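Local coordinates for GGDEF and EAL domain-containing protein (Vibrio cholerae O1 str. 2010EL-1786, PDB 6PWK), which binds the second messenger c-di-GMP and probably acts as a receptor that links it to cell adhesion and biofilm formation, at residues 178-183 and 226-231; 155-160 and 235-240. All blocks are in the same frame, centred on the assembly; numbering follows the deposited sequence.

Contact 1: residues 178-183 and 226-231. With C2E (9,9'-[(2R,3R,3aS,5S,7aR,9R,10R,10aS,12S,14aR)-3,5,10,12-tetrahydroxy-5,12-dioxidooctahydro-2H,7H-difuro[3,2-d:3',2'-j][1,3,7,9,2,8]tetraoxadiphosphacyclododecine-2,9-diyl]bis(2-amino-1,9-dihydro-6H-purin-6-one)), chain D.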
loop_
_atom_site.group_PDB
_atom_site.type_symbol
_atom_site.label_atom_id
_atom_site.label_comp_id
_atom_site.label_asym_id
_atom_site.label_seq_id
_atom_site.Cartn_x
_atom_site.Cartn_y
_atom_site.Cartn_z
ATOM N N ASP A 178 1.357 -33.488 14.101
ATOM C CA ASP A 178 1.408 -32.995 15.470
ATOM C C ASP A 178 1.898 -31.558 15.553
ATOM O O ASP A 178 1.838 -30.962 16.634
ATOM C CB ASP A 178 2.310 -33.891 16.324
ATOM C CG ASP A 178 1.693 -35.248 16.599
ATOM O OD1 ASP A 178 0.450 -35.362 16.553
ATOM O OD2 ASP A 178 2.454 -36.201 16.871
ATOM N N LYS A 179 2.374 -30.994 14.444
ATOM C CA LYS A 179 2.858 -29.622 14.440
ATOM C C LYS A 179 1.718 -28.648 14.709
ATOM O O LYS A 179 0.569 -28.875 14.325
ATOM C CB LYS A 179 3.522 -29.290 13.102
ATOM C CG LYS A 179 4.862 -29.975 12.889
ATOM C CD LYS A 179 5.542 -29.493 11.616
ATOM C CE LYS A 179 4.753 -29.887 10.377
ATOM N NZ LYS A 179 5.433 -29.451 9.124
ATOM N N ILE A 180 2.051 -27.554 15.382
ATOM C CA ILE A 180 1.071 -26.525 15.713
ATOM C C ILE A 180 0.776 -25.714 14.457
ATOM O O ILE A 180 1.665 -25.054 13.906
ATOM C CB ILE A 180 1.574 -25.626 16.853
ATOM C CG1 ILE A 180 1.578 -26.383 18.189
ATOM C CG2 ILE A 180 0.724 -24.369 16.957
ATOM C CD1 ILE A 180 2.803 -27.243 18.420
ATOM N N ILE A 181 -0.468 -25.771 13.992
ATOM C CA ILE A 181 -0.908 -25.051 12.804
ATOM C C ILE A 181 -1.921 -24.003 13.238
ATOM O O ILE A 181 -2.898 -24.321 13.929
ATOM C CB ILE A 181 -1.498 -26.001 11.745
ATOM C CG1 ILE A 181 -0.414 -26.448 10.758
ATOM C CG2 ILE A 181 -2.647 -25.332 10.989
ATOM C CD1 ILE A 181 0.730 -27.234 11.376
ATOM N N LEU A 182 -1.679 -22.752 12.849
ATOM C CA LEU A 182 -2.520 -21.634 13.244
ATOM C C LEU A 182 -2.773 -20.735 12.042
ATOM O O LEU A 182 -1.983 -20.702 11.095
ATOM C CB LEU A 182 -1.878 -20.815 14.376
ATOM C CG LEU A 182 -1.623 -21.526 15.707
ATOM C CD1 LEU A 182 -0.842 -20.627 16.649
ATOM C CD2 LEU A 182 -2.937 -21.952 16.340
ATOM N N GLY A 183 -3.888 -20.010 12.089
ATOM C CA GLY A 183 -4.148 -18.983 11.103
ATOM C C GLY A 183 -3.269 -17.765 11.321
ATOM O O GLY A 183 -2.531 -17.655 12.300
ATOM N N ASP A 226 4.308 -23.377 26.882
ATOM C CA ASP A 226 3.884 -24.693 27.363
ATOM C C ASP A 226 4.804 -25.798 26.846
ATOM O O ASP A 226 4.358 -26.827 26.334
ATOM C CB ASP A 226 2.427 -24.970 26.984
ATOM C CG ASP A 226 1.458 -24.014 27.654
ATOM O OD1 ASP A 226 1.689 -23.651 28.826
ATOM O OD2 ASP A 226 0.462 -23.625 27.006
ATOM N N GLY A 227 6.110 -25.573 26.983
ATOM C CA GLY A 227 7.102 -26.550 26.587
ATOM C C GLY A 227 7.270 -26.753 25.098
ATOM O O GLY A 227 8.050 -27.625 24.696
ATOM N N VAL A 228 6.573 -25.985 24.263
ATOM C CA VAL A 228 6.675 -26.090 22.811
ATOM C C VAL A 228 7.479 -24.905 22.298
ATOM O O VAL A 228 7.195 -23.756 22.653
ATOM C CB VAL A 228 5.287 -26.136 22.149
ATOM C CG1 VAL A 228 5.426 -26.239 20.640
ATOM C CG2 VAL A 228 4.472 -27.295 22.697
ATOM N N ARG A 229 8.467 -25.182 21.452
ATOM C CA ARG A 229 9.362 -24.162 20.925
ATOM C C ARG A 229 8.919 -23.734 19.531
ATOM O O ARG A 229 8.578 -24.572 18.692
ATOM C CB ARG A 229 10.799 -24.681 20.884
ATOM C CG ARG A 229 11.848 -23.627 20.584
ATOM C CD ARG A 229 13.238 -24.164 20.889
ATOM N NE ARG A 229 14.293 -23.239 20.488
ATOM C CZ ARG A 229 14.858 -23.234 19.285
ATOM N NH1 ARG A 229 14.464 -24.103 18.364
ATOM N NH2 ARG A 229 15.814 -22.362 19.002
ATOM N N TYR A 230 8.927 -22.423 19.289
ATOM C CA TYR A 230 8.533 -21.846 18.009
ATOM C C TYR A 230 9.692 -21.041 17.441
ATOM O O TYR A 230 10.272 -20.203 18.141
ATOM C CB TYR A 230 7.301 -20.946 18.158
ATOM C CG TYR A 230 6.081 -21.633 18.732
ATOM C CD1 TYR A 230 5.877 -21.697 20.104
ATOM C CD2 TYR A 230 5.130 -22.212 17.901
ATOM C CE1 TYR A 230 4.763 -22.319 20.634
ATOM C CE2 TYR A 230 4.012 -22.839 18.423
ATOM C CZ TYR A 230 3.834 -22.889 19.790
ATOM O OH TYR A 230 2.724 -23.512 20.314
ATOM N N THR A 231 10.023 -21.288 16.176
ATOM C CA THR A 231 11.065 -20.541 15.485
ATOM C C THR A 231 10.440 -19.531 14.525
ATOM O O THR A 231 9.236 -19.543 14.263
ATOM C CB THR A 231 12.014 -21.484 14.739
ATOM O OG1 THR A 231 11.310 -22.141 13.677
ATOM C CG2 THR A 231 12.574 -22.531 15.693
HETATM P P1 C2E D . -6.640 -15.618 9.219
HETATM O O2P C2E D . -6.080 -14.544 8.320
HETATM O O1P C2E D . -6.225 -15.190 10.594
HETATM O "O5'" C2E D . -8.269 -15.615 9.329
HETATM C "C5'" C2E D . -8.880 -16.159 10.455
HETATM C "C4'" C2E D . -10.382 -15.967 10.141
HETATM O "O4'" C2E D . -10.626 -14.693 10.001
HETATM C "C3'" C2E D . -10.566 -16.474 8.696
HETATM O "O3'" C2E D . -10.845 -17.792 8.647
HETATM C "C2'" C2E D . -11.733 -15.630 8.145
HETATM O "O2'" C2E D . -13.021 -16.367 8.293
HETATM C "C1'" C2E D . -11.821 -14.583 8.925
HETATM N N9 C2E D . -11.803 -13.338 8.197
HETATM C C8 C2E D . -10.464 -13.365 7.984
HETATM N N7 C2E D . -10.169 -12.248 7.273
HETATM C C5 C2E D . -11.292 -11.553 7.063
HETATM C C6 C2E D . -11.624 -10.226 6.339
HETATM O O6 C2E D . -10.786 -9.577 5.809
HETATM N N1 C2E D . -12.974 -9.729 6.287
HETATM C C2 C2E D . -14.044 -10.472 6.914
HETATM N N2 C2E D . -15.446 -10.067 6.923
HETATM N N3 C2E D . -13.703 -11.717 7.587
HETATM C C4 C2E D . -12.305 -12.237 7.648
HETATM P P11 C2E D . -10.749 -18.397 7.098
HETATM O O21 C2E D . -11.350 -17.600 5.962
HETATM O O11 C2E D . -11.559 -19.664 7.109
HETATM O O5A C2E D . -9.176 -18.896 6.957
HETATM C C5A C2E D . -8.491 -19.142 8.156
HETATM C C4A C2E D . -7.049 -19.222 7.857
HETATM O O4A C2E D . -6.845 -19.823 6.710
HETATM C C3A C2E D . -6.455 -17.658 7.696
HETATM O O3A C2E D . -5.980 -17.121 9.014
HETATM C C2A C2E D . -5.509 -17.739 6.933
HETATM O O2A C2E D . -4.271 -18.072 7.724
HETATM C C1A C2E D . -5.905 -18.940 5.916
HETATM N N91 C2E D . -6.475 -18.494 4.816
HETATM C C81 C2E D . -7.777 -18.273 4.565
HETATM N N71 C2E D . -7.855 -17.838 3.296
HETATM C C51 C2E D . -6.625 -17.801 2.788
HETATM C C61 C2E D . -6.094 -17.398 1.415
HETATM O O61 C2E D . -6.866 -17.042 0.600
HETATM N N11 C2E D . -4.697 -17.445 1.101
HETATM C C21 C2E D . -3.760 -17.881 2.102
HETATM N N21 C2E D . -2.335 -17.933 1.803
HETATM N N31 C2E D . -4.280 -18.267 3.417
HETATM C C41 C2E D . -5.745 -18.214 3.734
#

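Contact 2: residues 155-160 and 235-240. With C2E (9,9'-[(2R,3R,3aS,5S,7aR,9R,10R,10aS,12S,14aR)-3,5,10,12-tetrahydroxy-5,12-dioxidooctahydro-2H,7H-difuro[3,2-d:3',2'-j][1,3,7,9,2,8]tetraoxadiphosphacyclododecine-2,9-diyl]bis(2-amino-1,9-dihydro-6H-purin-6-one)), chain D.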
loop_
_atom_site.group_PDB
_atom_site.type_symbol
_atom_site.label_atom_id
_atom_site.label_comp_id
_atom_site.label_asym_id
_atom_site.label_seq_id
_atom_site.Cartn_x
_atom_site.Cartn_y
_atom_site.Cartn_z
ATOM N N LEU A 155 -3.235 -25.115 4.739
ATOM C CA LEU A 155 -2.769 -24.693 3.424
ATOM C C LEU A 155 -1.873 -23.467 3.528
ATOM O O LEU A 155 -0.889 -23.339 2.790
ATOM C CB LEU A 155 -3.978 -24.415 2.529
ATOM C CG LEU A 155 -3.958 -24.759 1.039
ATOM C CD1 LEU A 155 -3.175 -26.025 0.769
ATOM C CD2 LEU A 155 -5.384 -24.905 0.533
ATOM N N ASP A 156 -2.189 -22.559 4.456
ATOM C CA ASP A 156 -1.402 -21.340 4.610
ATOM C C ASP A 156 -0.061 -21.628 5.276
ATOM O O ASP A 156 0.967 -21.061 4.887
ATOM C CB ASP A 156 -2.195 -20.311 5.417
ATOM C CG ASP A 156 -1.697 -18.894 5.211
ATOM O OD1 ASP A 156 -0.945 -18.659 4.242
ATOM O OD2 ASP A 156 -2.061 -18.014 6.019
ATOM N N ASN A 157 -0.051 -22.502 6.287
ATOM C CA ASN A 157 1.202 -22.846 6.952
ATOM C C ASN A 157 2.106 -23.679 6.054
ATOM O O ASN A 157 3.335 -23.547 6.121
ATOM C CB ASN A 157 0.918 -23.590 8.258
ATOM C CG ASN A 157 0.357 -22.683 9.336
ATOM O OD1 ASN A 157 1.095 -22.172 10.178
ATOM N ND2 ASN A 157 -0.954 -22.475 9.313
ATOM N N ALA A 158 1.528 -24.538 5.211
ATOM C CA ALA A 158 2.340 -25.285 4.258
ATOM C C ALA A 158 2.954 -24.358 3.218
ATOM O O ALA A 158 4.100 -24.557 2.800
ATOM C CB ALA A 158 1.498 -26.369 3.583
ATOM N N LEU A 159 2.207 -23.337 2.794
ATOM C CA LEU A 159 2.755 -22.364 1.854
ATOM C C LEU A 159 3.906 -21.590 2.481
ATOM O O LEU A 159 4.904 -21.296 1.811
ATOM C CB LEU A 159 1.652 -21.414 1.387
ATOM C CG LEU A 159 2.024 -20.411 0.296
ATOM C CD1 LEU A 159 2.551 -21.138 -0.929
ATOM C CD2 LEU A 159 0.826 -19.548 -0.064
ATOM N N ALA A 160 3.789 -21.253 3.767
ATOM C CA ALA A 160 4.889 -20.592 4.461
ATOM C C ALA A 160 6.098 -21.512 4.567
ATOM O O ALA A 160 7.245 -21.054 4.506
ATOM C CB ALA A 160 4.435 -20.137 5.847
ATOM N N PHE A 235 6.121 -18.274 12.040
ATOM C CA PHE A 235 5.149 -17.200 12.203
ATOM C C PHE A 235 5.465 -15.922 11.439
ATOM O O PHE A 235 4.609 -15.032 11.405
ATOM C CB PHE A 235 4.987 -16.843 13.691
ATOM C CG PHE A 235 6.256 -16.376 14.350
ATOM C CD1 PHE A 235 6.658 -15.052 14.260
ATOM C CD2 PHE A 235 7.040 -17.259 15.074
ATOM C CE1 PHE A 235 7.821 -14.621 14.868
ATOM C CE2 PHE A 235 8.205 -16.832 15.687
ATOM C CZ PHE A 235 8.595 -15.512 15.583
ATOM N N LEU A 236 6.652 -15.789 10.840
ATOM C CA LEU A 236 7.012 -14.524 10.204
ATOM C C LEU A 236 6.117 -14.209 9.011
ATOM O O LEU A 236 5.900 -13.033 8.695
ATOM C CB LEU A 236 8.477 -14.544 9.774
ATOM C CG LEU A 236 9.467 -13.989 10.799
ATOM C CD1 LEU A 236 10.889 -14.107 10.284
ATOM C CD2 LEU A 236 9.132 -12.542 11.131
ATOM N N PHE A 237 5.593 -15.234 8.338
ATOM C CA PHE A 237 4.693 -14.990 7.216
ATOM C C PHE A 237 3.411 -14.311 7.683
ATOM O O PHE A 237 2.866 -13.446 6.988
ATOM C CB PHE A 237 4.373 -16.303 6.502
ATOM C CG PHE A 237 3.319 -17.122 7.191
ATOM C CD1 PHE A 237 3.612 -17.816 8.354
ATOM C CD2 PHE A 237 2.032 -17.191 6.681
ATOM C CE1 PHE A 237 2.642 -18.568 8.992
ATOM C CE2 PHE A 237 1.059 -17.940 7.314
ATOM C CZ PHE A 237 1.364 -18.630 8.471
ATOM N N ALA A 238 2.920 -14.686 8.867
ATOM C CA ALA A 238 1.689 -14.097 9.378
ATOM C C ALA A 238 1.898 -12.642 9.774
ATOM O O ALA A 238 1.021 -11.800 9.551
ATOM C CB ALA A 238 1.172 -14.909 10.562
ATOM N N LEU A 239 3.054 -12.325 10.359
ATOM C CA LEU A 239 3.306 -10.958 10.797
ATOM C C LEU A 239 3.479 -10.017 9.612
ATOM O O LEU A 239 2.999 -8.877 9.642
ATOM C CB LEU A 239 4.536 -10.913 11.702
ATOM C CG LEU A 239 4.488 -11.801 12.948
ATOM C CD1 LEU A 239 5.664 -11.502 13.865
ATOM C CD2 LEU A 239 3.167 -11.623 13.683
ATOM N N GLU A 240 4.162 -10.472 8.560
ATOM C CA GLU A 240 4.350 -9.620 7.390
ATOM C C GLU A 240 3.049 -9.447 6.618
ATOM O O GLU A 240 2.771 -8.360 6.097
ATOM C CB GLU A 240 5.438 -10.194 6.485
ATOM C CG GLU A 240 6.836 -10.108 7.070
ATOM C CD GLU A 240 7.913 -10.440 6.057
ATOM O OE1 GLU A 240 8.076 -11.633 5.725
ATOM O OE2 GLU A 240 8.591 -9.503 5.585
HETATM P P1 C2E D . -6.640 -15.618 9.219
HETATM O O2P C2E D . -6.080 -14.544 8.320
HETATM O O1P C2E D . -6.225 -15.190 10.594
HETATM O "O5'" C2E D . -8.269 -15.615 9.329
HETATM C "C5'" C2E D . -8.880 -16.159 10.455
HETATM C "C4'" C2E D . -10.382 -15.967 10.141
HETATM O "O4'" C2E D . -10.626 -14.693 10.001
HETATM C "C3'" C2E D . -10.566 -16.474 8.696
HETATM O "O3'" C2E D . -10.845 -17.792 8.647
HETATM C "C2'" C2E D . -11.733 -15.630 8.145
HETATM O "O2'" C2E D . -13.021 -16.367 8.293
HETATM C "C1'" C2E D . -11.821 -14.583 8.925
HETATM N N9 C2E D . -11.803 -13.338 8.197
HETATM C C8 C2E D . -10.464 -13.365 7.984
HETATM N N7 C2E D . -10.169 -12.248 7.273
HETATM C C5 C2E D . -11.292 -11.553 7.063
HETATM C C6 C2E D . -11.624 -10.226 6.339
HETATM O O6 C2E D . -10.786 -9.577 5.809
HETATM N N1 C2E D . -12.974 -9.729 6.287
HETATM C C2 C2E D . -14.044 -10.472 6.914
HETATM N N2 C2E D . -15.446 -10.067 6.923
HETATM N N3 C2E D . -13.703 -11.717 7.587
HETATM C C4 C2E D . -12.305 -12.237 7.648
HETATM P P11 C2E D . -10.749 -18.397 7.098
HETATM O O21 C2E D . -11.350 -17.600 5.962
HETATM O O11 C2E D . -11.559 -19.664 7.109
HETATM O O5A C2E D . -9.176 -18.896 6.957
HETATM C C5A C2E D . -8.491 -19.142 8.156
HETATM C C4A C2E D . -7.049 -19.222 7.857
HETATM O O4A C2E D . -6.845 -19.823 6.710
HETATM C C3A C2E D . -6.455 -17.658 7.696
HETATM O O3A C2E D . -5.980 -17.121 9.014
HETATM C C2A C2E D . -5.509 -17.739 6.933
HETATM O O2A C2E D . -4.271 -18.072 7.724
HETATM C C1A C2E D . -5.905 -18.940 5.916
HETATM N N91 C2E D . -6.475 -18.494 4.816
HETATM C C81 C2E D . -7.777 -18.273 4.565
HETATM N N71 C2E D . -7.855 -17.838 3.296
HETATM C C51 C2E D . -6.625 -17.801 2.788
HETATM C C61 C2E D . -6.094 -17.398 1.415
HETATM O O61 C2E D . -6.866 -17.042 0.600
HETATM N N11 C2E D . -4.697 -17.445 1.101
HETATM C C21 C2E D . -3.760 -17.881 2.102
HETATM N N21 C2E D . -2.335 -17.933 1.803
HETATM N N31 C2E D . -4.280 -18.267 3.417
HETATM C C41 C2E D . -5.745 -18.214 3.734
#

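Contact 1: residues 178-183 and 226-231
Ile180 lays its branches against Tyr230 and Val228. The branched side chain crosses the length of the Tyr230 side chain at about a right angle. Its CG2 comes to the edge of the tyrosine ring, in the ring plane, with Ile180 CG2 3.9 Å from Tyr230 CE2. The other branch passes the end of the ring, where Ile180 CG1 lies 3.8 Å from Tyr230 OH. It then runs on to Val228, and Ile180 CD1 reaches Val228 CG1 at 3.6 Å. The torsions explain this split. Ile180 CG1 stands beside its own backbone N (chi1 -71°), while CG2 takes the place opposite that N, so CG2 meets the ring edge while CG1 and CD1 run past the hydroxyl. On the facing strand, Val228 presents CG1, which is anti to its backbone N. This is van der Waals packing, mostly apolar, with Ile180 CG1 against the tyrosine hydroxyl oxygen. It is small, burying 123 Å² in all. The backbones stay well apart, with Ile180 CA 9.1 Å from Val228 CA.

Strand 228-231 is one arm of a beta hairpin in the EAL domain. Asp226 and Gly227 both have positive phi and form its tight type I' turn. Tyr230 pairs through its backbone with Phe223 on strand 214-225, their rings stack, and Leu190 of helix 184-197 also touches Tyr230. The opposing segment is the linker from the last strand of the GGDEF sheet, 171-174, to that helix. The linker ends at Gly183, the N-cap of helix 184-197, whose backbone N bonds to Gln186 OE1. Having no side chain, Gly183 sits close against the bound c-di-GMP, with Gly183 CA 3.3 Å from C2E O3A. The backbone N atoms of Lys184 and Gln185, which follow, hydrogen-bond to the same ligand.

Contact 2: residues 155-160 and 235-240
Phe237 reaches from its helix onto Ala160, Asp156 and Asn157, and the tightest packing is around its ring. Ala160 CB sits over one face, 3.7 Å from the centroid of the Phe237 ring and 21° off the normal, a CH-pi contact. The opposite face is taken by Ala238 CB of the same helix. The ring is thus sandwiched between two methyl groups. Phe237 CG lies between its backbone N and carbonyl carbon (chi1 80°), and this carries the ring out toward helix 148-164. At the ring edge, Asp156 OD2 approaches Phe237 CE2 at 3.4 Å, with the carboxylate turned nearly perpendicular to the ring. The carboxylate oxygen faces the ring hydrogens, which are weakly positive.

One segment belongs to a helix of the GGDEF domain, the other to a helix of the EAL domain. The axes of segments 155-160 and 235-240 approach to 9.7 Å at 106°. The contact is buried and lies beside the c-di-GMP pocket of the GGDEF domain. Asp156 belongs to both. Its OD1 accepts a hydrogen bond from C2E N21 at 2.9 Å, and its OD2 accepts one from C2E O2A at 2.8 Å. Lys184 NZ forms a salt bridge with OD2, which probably helps keep the carboxylate ionised.

The looser side of the contact is at Asn157. Its OD1 comes in obliquely to the ring, 3.9 Å from Phe237 CZ, and the amide plane is turned 74° from the ring plane. Phe237 itself stays partly exposed. Asn157 is held mainly by other partners, its ND2 by Ser153 O and its OD1 by Trp187 NE1, and the Trp187 ring meets Phe237 as well.

In the fold
The centres of the two contacts are 13 Å apart, and both join the GGDEF side of the chain to the EAL side. Along the chain the order is 155-160, 178-183, 226-231, 235-240, so contact 1 is enclosed by contact 2. Helix 148-164 leads through strand 171-174 into the linker of contact 1. Strand 228-231 leads directly into helix 232-241 of contact 2. The contacts also meet, as Asn157 ND2 probably bonds Leu182 O at 2.7 Å. Both touch one c-di-GMP, which is hydrogen-bonded to Asp68 of the second subunit too. Ligand bound here could therefore help fix the relative position of the two domains.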